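Local coordinates for protein putative sortase (Streptococcus pneumoniae, PDB 2W1J) that probably acts as a class C sortase, a cysteine transpeptidase that joins pilin subunits covalently during assembly of the pneumococcal pilus fibre, at residues H68-I71 / V76-P79; F136-H139 / V144-Y147; A7-E12 / H139-V144. All blocks are in the same frame, centred on the assembly; numbering follows the deposited sequence.

Interaction 1: residues H68-I71 / V76-P79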
ATOM      1  N   HIS A  68       6.439   2.586   4.342  1.00  5.75           N
ATOM      2  CA  HIS A  68       5.391   2.427   5.337  1.00  6.01           C
ATOM      3  C   HIS A  68       4.219   3.336   5.052  1.00  5.50           C
ATOM      4  O   HIS A  68       4.352   4.338   4.343  1.00  5.97           O
ATOM      5  CB  HIS A  68       5.875   2.528   6.801  1.00  8.06           C
ATOM      6  CG  HIS A  68       6.730   3.718   7.117  1.00  8.72           C
ATOM      7  ND1 HIS A  68       6.298   4.743   7.932  1.00  9.64           N
ATOM      8  CD2 HIS A  68       8.031   3.984   6.844  1.00  7.37           C
ATOM      9  CE1 HIS A  68       7.271   5.624   8.086  1.00  9.27           C
ATOM     10  NE2 HIS A  68       8.337   5.184   7.440  1.00  9.22           N
ATOM     11  N   VAL A  69       3.066   2.934   5.568  1.00  5.22           N
ATOM     12  CA  VAL A  69       1.848   3.717   5.448  1.00  5.63           C
ATOM     13  C   VAL A  69       1.465   4.239   6.822  1.00  5.31           C
ATOM     14  O   VAL A  69       1.284   3.466   7.776  1.00  5.89           O
ATOM     15  CB  VAL A  69       0.692   2.892   4.813  1.00  6.34           C
ATOM     16  CG1 VAL A  69       0.413   1.606   5.582  1.00  8.96           C
ATOM     17  CG2 VAL A  69      -0.554   3.750   4.639  1.00  8.78           C
ATOM     18  N   GLU A  70       1.358   5.557   6.917  1.00  4.82           N
ATOM     19  CA  GLU A  70       1.129   6.255   8.174  1.00  5.07           C
ATOM     20  C   GLU A  70      -0.250   6.911   8.124  1.00  4.39           C
ATOM     21  O   GLU A  70      -0.541   7.687   7.201  1.00  4.55           O
ATOM     22  CB  GLU A  70       2.219   7.317   8.355  1.00  5.11           C
ATOM     23  CG  GLU A  70       2.120   8.072   9.672  1.00  6.86           C
ATOM     24  CD  GLU A  70       3.023   9.291   9.732  1.00  9.15           C
ATOM     25  OE1 GLU A  70       3.677   9.624   8.719  1.00  8.11           O
ATOM     26  OE2 GLU A  70       3.061   9.922  10.810  1.00 12.28           O
ATOM     27  N   ILE A  71      -1.093   6.604   9.107  1.00  4.55           N
ATOM     28  CA  ILE A  71      -2.434   7.172   9.142  1.00  4.39           C
ATOM     29  C   ILE A  71      -2.620   7.768  10.536  1.00  4.77           C
ATOM     30  O   ILE A  71      -3.108   7.109  11.462  1.00  4.22           O
ATOM     31  CB  ILE A  71      -3.527   6.123   8.859  1.00  4.17           C
ATOM     32  CG1 ILE A  71      -3.120   5.166   7.727  1.00  4.52           C
ATOM     33  CG2 ILE A  71      -4.858   6.825   8.581  1.00  4.60           C
ATOM     34  CD1 ILE A  71      -4.071   3.992   7.546  1.00  6.81           C
ATOM     35  N   VAL A  76      -1.980   4.621  13.076  1.00  5.76           N
ATOM     36  CA  VAL A  76      -1.439   3.506  12.308  1.00  6.49           C
ATOM     37  C   VAL A  76      -0.116   3.902  11.660  1.00  6.05           C
ATOM     38  O   VAL A  76       0.015   5.001  11.116  1.00  6.26           O
ATOM     39  CB  VAL A  76      -2.434   3.068  11.217  1.00  6.59           C
ATOM     40  CG1 VAL A  76      -1.764   2.159  10.206  1.00  8.22           C
ATOM     41  CG2 VAL A  76      -3.632   2.399  11.842  1.00  8.52           C
ATOM     42  N   ASP A  77       0.887   3.037  11.756  1.00  6.50           N
ATOM     43  CA  ASP A  77       2.096   3.201  10.960  1.00  8.15           C
ATOM     44  C   ASP A  77       2.589   1.793  10.696  1.00  7.99           C
ATOM     45  O   ASP A  77       3.110   1.129  11.597  1.00  9.33           O
ATOM     46  CB  ASP A  77       3.151   4.052  11.676  1.00  9.41           C
ATOM     47  CG  ASP A  77       4.144   4.700  10.708  1.00 12.04           C
ATOM     48  OD1 ASP A  77       4.085   4.437   9.482  1.00 12.90           O
ATOM     49  OD2 ASP A  77       4.995   5.484  11.178  1.00 15.39           O
ATOM     50  N   LEU A  78       2.375   1.317   9.473  1.00  7.09           N
ATOM     51  CA  LEU A  78       2.674  -0.078   9.140  1.00  7.07           C
ATOM     52  C   LEU A  78       3.729  -0.168   8.057  1.00  6.30           C
ATOM     53  O   LEU A  78       3.653   0.540   7.056  1.00  6.55           O
ATOM     54  CB  LEU A  78       1.427  -0.793   8.630  1.00  8.06           C
ATOM     55  CG  LEU A  78       0.343  -1.156   9.632  1.00  9.74           C
ATOM     56  CD1 LEU A  78      -0.796  -1.818   8.872  1.00  9.61           C
ATOM     57  CD2 LEU A  78       0.894  -2.088  10.705  1.00  9.66           C
ATOM     58  N   PRO A  79       4.699  -1.071   8.231  1.00  5.98           N
ATOM     59  CA  PRO A  79       5.622  -1.330   7.136  1.00  5.87           C
ATOM     60  C   PRO A  79       4.884  -1.994   5.982  1.00  5.70           C
ATOM     61  O   PRO A  79       3.909  -2.735   6.206  1.00  6.50           O
ATOM     62  CB  PRO A  79       6.628  -2.303   7.745  1.00  6.59           C
ATOM     63  CG  PRO A  79       5.855  -3.015   8.819  1.00  7.38           C
ATOM     64  CD  PRO A  79       4.867  -2.015   9.354  1.00  5.66           C
TER
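Val-76 packs alongside Ile-71 where strands 65-71 and 76-82 close into an antiparallel beta hairpin of the sortase beta-barrel, and the pairing illustrates how one hairpin can give its two faces different work. The backbones bond twice, Ile-71 N to Val-76 O at 2.8 Å and Val-76 N to Ile-71 O at a longer 3.2 Å. With CG1 anti to its backbone N (chi1 166°), Val-76 brings that branch to 4.0 Å from Ile-71 CD1. Both side chains point the same way, onto the apolar face they share with Val-69 and Leu-78, where Leu-174 of strand 170-178 touches Val-69 and Ile-71. The other face carries the polar residues, His-68, Glu-70 and Asp-77, beside Pro-79. Asp-77 pairs with Glu-70, yet Glu-70 sends OE1 to His-139, while the Asp-77 carboxylate leans toward the next pair on the same face, His-68 with Pro-79, and engages the histidine. Because His-68 NE2 is also bonded, to Asp-10 of helix 5-15, the ring sits between two carboxylates, a setting that would probably stabilise a protonated imidazole. His-68 ND1 donates to Asp-77 OD1 over 2.7 Å, reaching the syn side of that oxygen from 21° out of the carboxylate plane.

Interaction 2: residues F136-H139 / V144-Y147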
ATOM      1  N   PHE A 136      -3.526  10.479   4.853  1.00  4.41           N
ATOM      2  CA  PHE A 136      -2.560   9.441   5.141  1.00  4.06           C
ATOM      3  C   PHE A 136      -1.301   9.690   4.336  1.00  4.23           C
ATOM      4  O   PHE A 136      -1.308  10.473   3.383  1.00  4.43           O
ATOM      5  CB  PHE A 136      -3.127   8.023   4.984  1.00  4.73           C
ATOM      6  CG  PHE A 136      -3.574   7.660   3.589  1.00  4.58           C
ATOM      7  CD1 PHE A 136      -2.686   7.082   2.691  1.00  5.15           C
ATOM      8  CD2 PHE A 136      -4.893   7.820   3.207  1.00  5.37           C
ATOM      9  CE1 PHE A 136      -3.110   6.696   1.416  1.00  4.36           C
ATOM     10  CE2 PHE A 136      -5.326   7.430   1.932  1.00  5.37           C
ATOM     11  CZ  PHE A 136      -4.433   6.863   1.043  1.00  5.11           C
ATOM     12  N   TYR A 137      -0.210   9.058   4.749  1.00  4.05           N
ATOM     13  CA  TYR A 137       1.113   9.372   4.225  1.00  4.64           C
ATOM     14  C   TYR A 137       1.795   8.083   3.828  1.00  4.88           C
ATOM     15  O   TYR A 137       1.838   7.122   4.603  1.00  5.94           O
ATOM     16  CB  TYR A 137       1.940  10.147   5.265  1.00  5.04           C
ATOM     17  CG  TYR A 137       1.265  11.434   5.668  1.00  4.78           C
ATOM     18  CD1 TYR A 137       1.501  12.617   4.974  1.00  4.76           C
ATOM     19  CD2 TYR A 137       0.338  11.448   6.702  1.00  5.54           C
ATOM     20  CE1 TYR A 137       0.838  13.779   5.308  1.00  5.88           C
ATOM     21  CE2 TYR A 137      -0.330  12.606   7.042  1.00  5.76           C
ATOM     22  CZ  TYR A 137      -0.067  13.768   6.342  1.00  6.21           C
ATOM     23  OH  TYR A 137      -0.716  14.935   6.658  1.00  7.82           O
ATOM     24  N   VAL A 138       2.313   8.059   2.612  1.00  4.82           N
ATOM     25  CA  VAL A 138       3.017   6.892   2.112  1.00  5.22           C
ATOM     26  C   VAL A 138       4.494   7.257   2.046  1.00  4.95           C
ATOM     27  O   VAL A 138       4.880   8.199   1.352  1.00  6.19           O
ATOM     28  CB  VAL A 138       2.491   6.481   0.721  1.00  5.61           C
ATOM     29  CG1 VAL A 138       3.295   5.296   0.166  1.00  8.12           C
ATOM     30  CG2 VAL A 138       1.000   6.145   0.798  1.00  7.99           C
ATOM     31  N   HIS A 139       5.308   6.537   2.813  1.00  4.97           N
ATOM     32  CA  HIS A 139       6.746   6.769   2.892  1.00  5.33           C
ATOM     33  C   HIS A 139       7.455   5.793   1.982  1.00  5.36           C
ATOM     34  O   HIS A 139       7.206   4.588   2.059  1.00  5.91           O
ATOM     35  CB  HIS A 139       7.246   6.509   4.315  1.00  5.28           C
ATOM     36  CG  HIS A 139       6.656   7.409   5.359  1.00  5.17           C
ATOM     37  ND1 HIS A 139       7.427   8.276   6.102  1.00  7.11           N
ATOM     38  CD2 HIS A 139       5.384   7.558   5.803  1.00  6.38           C
ATOM     39  CE1 HIS A 139       6.655   8.926   6.957  1.00  7.63           C
ATOM     40  NE2 HIS A 139       5.410   8.509   6.797  1.00  6.69           N
ATOM     41  N   VAL A 144       8.143  11.410   1.427  1.00  4.85           N
ATOM     42  CA  VAL A 144       6.846  11.122   2.010  1.00  5.33           C
ATOM     43  C   VAL A 144       5.789  11.741   1.103  1.00  4.66           C
ATOM     44  O   VAL A 144       5.906  12.907   0.714  1.00  6.26           O
ATOM     45  CB  VAL A 144       6.746  11.734   3.420  1.00  5.84           C
ATOM     46  CG1 VAL A 144       5.394  11.405   4.046  1.00  7.66           C
ATOM     47  CG2 VAL A 144       7.880  11.224   4.299  1.00  7.45           C
ATOM     48  N   MET A 145       4.773  10.963   0.748  1.00  4.52           N
ATOM     49  CA  MET A 145       3.689  11.439  -0.113  1.00  4.35           C
ATOM     50  C   MET A 145       2.398  11.524   0.683  1.00  3.97           C
ATOM     51  O   MET A 145       2.030  10.569   1.372  1.00  5.70           O
ATOM     52  CB  MET A 145       3.485  10.480  -1.282  1.00  4.20           C
ATOM     53  CG  MET A 145       4.749  10.268  -2.110  1.00  5.08           C
ATOM     54  SD  MET A 145       4.452   9.239  -3.563  1.00  6.52           S
ATOM     55  CE  MET A 145       3.920   7.702  -2.810  1.00  7.12           C
ATOM     56  N   ALA A 146       1.680  12.634   0.549  1.00  3.65           N
ATOM     57  CA  ALA A 146       0.418  12.827   1.241  1.00  3.47           C
ATOM     58  C   ALA A 146      -0.767  12.521   0.339  1.00  3.24           C
ATOM     59  O   ALA A 146      -0.796  12.914  -0.834  1.00  3.21           O
ATOM     60  CB  ALA A 146       0.317  14.256   1.767  1.00  4.04           C
ATOM     61  N   TYR A 147      -1.762  11.862   0.934  1.00  3.52           N
ATOM     62  CA  TYR A 147      -3.019  11.532   0.273  1.00  3.97           C
ATOM     63  C   TYR A 147      -4.193  11.974   1.138  1.00  4.04           C
ATOM     64  O   TYR A 147      -4.090  11.978   2.373  1.00  4.80           O
ATOM     65  CB  TYR A 147      -3.095  10.019  -0.016  1.00  4.31           C
ATOM     66  CG  TYR A 147      -2.158   9.618  -1.130  1.00  3.47           C
ATOM     67  CD1 TYR A 147      -0.803   9.390  -0.893  1.00  4.35           C
ATOM     68  CD2 TYR A 147      -2.622   9.543  -2.444  1.00  3.29           C
ATOM     69  CE1 TYR A 147       0.060   9.081  -1.947  1.00  3.37           C
ATOM     70  CE2 TYR A 147      -1.765   9.254  -3.502  1.00  3.12           C
ATOM     71  CZ  TYR A 147      -0.428   9.013  -3.245  1.00  2.58           C
ATOM     72  OH  TYR A 147       0.442   8.726  -4.280  1.00  3.37           O
TER
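Tyr-147 presses its CB like a knuckle into one face of the Phe-136 ring, 3.7 Å from the ring centroid and offset toward the rim, a close CH-pi contact. Phe-136 makes this possible by placing CG between its backbone N and carbonyl carbon (chi1 63°), which swings the ring across to the partner strand. The two aromatic rings are then almost parallel, at 14°, but slid so far past each other that they barely overlap. Beside them Val-138 fills in: its CG2 comes to 4.1 Å from Tyr-147 CD1, while CG1 receives Met-145 CE at 3.9 Å, the methionine being bent at its last torsion (chi3 -62°). Beneath these shapes runs an antiparallel beta hairpin of the sortase barrel, strands 135-139 and 144-155, in which Val-138 and Met-145 exchange two backbone hydrogen bonds of 2.8 Å each. Val-172 of strand 170-178 touches both Phe-136 and Tyr-147, and the Tyr-147 hydroxyl bonds to Asp-170. On the reverse face a small residue makes room for a large one: the side chain of Ala-146 is a single methyl, and Tyr-137 CE1 settles 3.6 Å from its CB. Val-144 lays both prongs of its fork over one face of the His-139 ring. Its CG1 stands over the centre, 4.0 Å from the centroid, and its CG2 approaches His-139 ND1 at 3.5 Å.

Interaction 3: residues A7-E12 / H139-V144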
ATOM      1  N   ALA A   7      11.153   2.182  12.241  1.00 20.02           N
ATOM      2  CA  ALA A   7      12.378   2.837  12.681  1.00 19.68           C
ATOM      3  C   ALA A   7      13.560   2.413  11.819  1.00 19.35           C
ATOM      4  O   ALA A   7      14.355   3.249  11.387  1.00 19.48           O
ATOM      5  CB  ALA A   7      12.650   2.518  14.145  1.00 19.71           C
ATOM      6  N   ASP A   8      13.675   1.111  11.574  1.00 19.37           N
ATOM      7  CA  ASP A   8      14.756   0.583  10.744  1.00 19.22           C
ATOM      8  C   ASP A   8      14.718   1.183   9.343  1.00 18.75           C
ATOM      9  O   ASP A   8      15.750   1.565   8.786  1.00 18.55           O
ATOM     10  CB  ASP A   8      14.682  -0.944  10.656  1.00 19.81           C
ATOM     11  CG  ASP A   8      15.771  -1.527   9.763  1.00 21.66           C
ATOM     12  OD1 ASP A   8      16.952  -1.508  10.172  1.00 23.70           O
ATOM     13  OD2 ASP A   8      15.451  -2.002   8.652  1.00 23.50           O
ATOM     14  N   PHE A   9      13.521   1.252   8.768  1.00 18.00           N
ATOM     15  CA  PHE A   9      13.371   1.796   7.425  1.00 17.46           C
ATOM     16  C   PHE A   9      13.786   3.261   7.337  1.00 17.74           C
ATOM     17  O   PHE A   9      14.550   3.649   6.455  1.00 17.02           O
ATOM     18  CB  PHE A   9      11.940   1.634   6.913  1.00 17.29           C
ATOM     19  CG  PHE A   9      11.749   2.160   5.521  1.00 16.29           C
ATOM     20  CD1 PHE A   9      11.938   1.334   4.429  1.00 16.87           C
ATOM     21  CD2 PHE A   9      11.415   3.487   5.307  1.00 16.35           C
ATOM     22  CE1 PHE A   9      11.785   1.814   3.144  1.00 15.84           C
ATOM     23  CE2 PHE A   9      11.253   3.980   4.015  1.00 15.51           C
ATOM     24  CZ  PHE A   9      11.433   3.138   2.936  1.00 15.93           C
ATOM     25  N   ASP A  10      13.285   4.082   8.250  1.00 18.20           N
ATOM     26  CA  ASP A  10      13.616   5.503   8.221  1.00 17.95           C
ATOM     27  C   ASP A  10      15.105   5.767   8.468  1.00 18.39           C
ATOM     28  O   ASP A  10      15.702   6.632   7.831  1.00 18.65           O
ATOM     29  CB  ASP A  10      12.757   6.285   9.216  1.00 18.49           C
ATOM     30  CG  ASP A  10      11.288   6.316   8.825  1.00 19.22           C
ATOM     31  OD1 ASP A  10      10.948   6.006   7.660  1.00 18.01           O
ATOM     32  OD2 ASP A  10      10.470   6.658   9.699  1.00 20.80           O
ATOM     33  N   LYS A  11      15.700   5.029   9.401  1.00 18.14           N
ATOM     34  CA  LYS A  11      17.129   5.165   9.681  1.00 18.19           C
ATOM     35  C   LYS A  11      17.959   4.799   8.455  1.00 18.31           C
ATOM     36  O   LYS A  11      18.869   5.535   8.066  1.00 19.02           O
ATOM     37  CB  LYS A  11      17.529   4.295  10.877  1.00 18.49           C
ATOM     38  CG  LYS A  11      19.010   4.345  11.226  1.00 19.69           C
ATOM     39  CD  LYS A  11      19.289   3.636  12.546  1.00 21.99           C
ATOM     40  CE  LYS A  11      20.779   3.562  12.839  1.00 24.10           C
ATOM     41  NZ  LYS A  11      21.061   2.929  14.158  1.00 26.07           N
ATOM     42  N   GLU A  12      17.644   3.660   7.845  1.00 18.19           N
ATOM     43  CA  GLU A  12      18.389   3.198   6.677  1.00 18.60           C
ATOM     44  C   GLU A  12      18.148   4.093   5.467  1.00 18.15           C
ATOM     45  O   GLU A  12      19.069   4.389   4.707  1.00 18.47           O
ATOM     46  CB  GLU A  12      18.016   1.756   6.339  1.00 19.04           C
ATOM     47  CG  GLU A  12      18.611   0.734   7.294  1.00 20.28           C
ATOM     48  CD  GLU A  12      20.131   0.712   7.275  1.00 22.66           C
ATOM     49  OE1 GLU A  12      20.727   0.779   6.177  1.00 24.69           O
ATOM     50  OE2 GLU A  12      20.734   0.608   8.364  1.00 24.61           O
ATOM     51  N   HIS A 139       5.308   6.537   2.813  1.00  4.97           N
ATOM     52  CA  HIS A 139       6.746   6.769   2.892  1.00  5.33           C
ATOM     53  C   HIS A 139       7.455   5.793   1.982  1.00  5.36           C
ATOM     54  O   HIS A 139       7.206   4.588   2.059  1.00  5.91           O
ATOM     55  CB  HIS A 139       7.246   6.509   4.315  1.00  5.28           C
ATOM     56  CG  HIS A 139       6.656   7.409   5.359  1.00  5.17           C
ATOM     57  ND1 HIS A 139       7.427   8.276   6.102  1.00  7.11           N
ATOM     58  CD2 HIS A 139       5.384   7.558   5.803  1.00  6.38           C
ATOM     59  CE1 HIS A 139       6.655   8.926   6.957  1.00  7.63           C
ATOM     60  NE2 HIS A 139       5.410   8.509   6.797  1.00  6.69           N
ATOM     61  N   ASN A 140       8.347   6.301   1.141  1.00  4.59           N
ATOM     62  CA  ASN A 140       9.202   5.433   0.340  1.00  4.53           C
ATOM     63  C   ASN A 140      10.655   5.879   0.478  1.00  4.33           C
ATOM     64  O   ASN A 140      10.938   6.792   1.256  1.00  4.55           O
ATOM     65  CB  ASN A 140       8.711   5.321  -1.113  1.00  4.75           C
ATOM     66  CG  ASN A 140       8.769   6.639  -1.857  1.00  4.77           C
ATOM     67  OD1 ASN A 140       9.688   7.436  -1.662  1.00  4.62           O
ATOM     68  ND2 ASN A 140       7.801   6.864  -2.732  1.00  5.20           N
ATOM     69  N   ILE A 141      11.571   5.244  -0.243  1.00  4.29           N
ATOM     70  CA  ILE A 141      12.983   5.574  -0.083  1.00  4.50           C
ATOM     71  C   ILE A 141      13.318   7.020  -0.446  1.00  4.47           C
ATOM     72  O   ILE A 141      14.328   7.554   0.014  1.00  6.06           O
ATOM     73  CB  ILE A 141      13.910   4.630  -0.878  1.00  4.47           C
ATOM     74  CG1 ILE A 141      13.465   4.539  -2.343  1.00  5.64           C
ATOM     75  CG2 ILE A 141      13.937   3.260  -0.221  1.00  5.46           C
ATOM     76  CD1 ILE A 141      14.468   3.837  -3.256  1.00  7.89           C
ATOM     77  N   LYS A 142      12.497   7.635  -1.288  1.00  4.24           N
ATOM     78  CA  LYS A 142      12.745   8.991  -1.767  1.00  4.61           C
ATOM     79  C   LYS A 142      12.120  10.073  -0.887  1.00  4.18           C
ATOM     80  O   LYS A 142      12.748  11.101  -0.630  1.00  4.70           O
ATOM     81  CB  LYS A 142      12.223   9.126  -3.201  1.00  4.73           C
ATOM     82  CG  LYS A 142      12.331  10.535  -3.791  1.00  6.52           C
ATOM     83  CD  LYS A 142      11.703  10.586  -5.178  1.00 11.31           C
ATOM     84  CE  LYS A 142      11.566  12.011  -5.680  1.00 14.22           C
ATOM     85  NZ  LYS A 142      10.816  12.052  -6.971  1.00 18.46           N
ATOM     86  N   GLU A 143      10.888   9.862  -0.440  1.00  4.56           N
ATOM     87  CA  GLU A 143      10.114  10.973   0.115  1.00  4.89           C
ATOM     88  C   GLU A 143       8.898  10.468   0.875  1.00  5.11           C
ATOM     89  O   GLU A 143       8.655   9.259   0.954  1.00  6.19           O
ATOM     90  CB  GLU A 143       9.669  11.919  -1.009  1.00  4.75           C
ATOM     91  CG  GLU A 143       8.718  11.260  -2.004  1.00  6.12           C
ATOM     92  CD  GLU A 143       8.417  12.137  -3.200  1.00  7.23           C
ATOM     93  OE1 GLU A 143       8.408  13.382  -3.061  1.00 11.01           O
ATOM     94  OE2 GLU A 143       8.210  11.587  -4.295  1.00  8.97           O
ATOM     95  N   VAL A 144       8.143  11.410   1.427  1.00  4.85           N
ATOM     96  CA  VAL A 144       6.846  11.122   2.010  1.00  5.33           C
ATOM     97  C   VAL A 144       5.789  11.741   1.103  1.00  4.66           C
ATOM     98  O   VAL A 144       5.906  12.907   0.714  1.00  6.26           O
ATOM     99  CB  VAL A 144       6.746  11.734   3.420  1.00  5.84           C
ATOM    100  CG1 VAL A 144       5.394  11.405   4.046  1.00  7.66           C
ATOM    101  CG2 VAL A 144       7.880  11.224   4.299  1.00  7.45           C
TER
HETATM  102  O   HOH W   1      10.219   8.168   5.684  1.00  5.70           O
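Phe-9 turns the edge of its ring, not a face, to the backbone of the 139-144 loop: Asn-140 C and Ile-141 N both lie near the ring plane, 3.8 Å from Phe-9 CZ, and Ile-141 CG2 is 4.0 Å from the same atom. Asp-10 OD1 also lies at the edge of this ring, in plane. With CG opposite the backbone N (chi1 -179°), the ring reaches out from helix 5-15 to the loop. The second flat group is the His-139 imidazole; on the face away from Val-144 it is stacked by His-68. At its edge, in plane, a water sits 2.8 Å from His-139 ND1; this water donates to Asp-10 OD1 at 3.0 Å and so bridges two groups too far apart to bond directly. The same carboxylate oxygen is bonded to His-68, while His-139 NE2 is bonded to Glu-70. The loop that receives Phe-9 is shaped from within. Asn-140 OD1 accepts from Lys-142 N at 2.8 Å and from Glu-143 N at 3.0 Å, the two donors arriving from opposite faces of the amide plane. Asn-140 ND2 bonds to Pro-102 O, and Asn-140 O accepts from Lys-13 NZ of helix 5-15. An Asx turn thus shapes the connection of a beta hairpin, and an N-terminal helix packs against that connection, as in class C sortases, whose helices lie against the barrel.

Interactions 1 and 2 are neighbouring hairpins of one sheet, their centres about 9 Å apart, joined where strand 65-71 runs beside strand 135-139: Tyr-137 N meets Glu-70 O at 2.8 Å, and His-139 NE2 meets Glu-70 OE1 at 2.8 Å. Interaction 3, about 11 Å between centres from each of the others, adds the N-terminal helix. Asp-10 OD1 lies 2.7 Å from His-68 NE2, and Phe-9 CD2 packs 3.7 Å from His-68 CD2, while His-139 and Val-144 belong to interactions 2 and 3 alike. Polar contacts thus run from Asp-77 through His-68, Asp-10, a water and His-139 to Glu-70. None of the three contacts contains a cysteine, the sortase nucleophile.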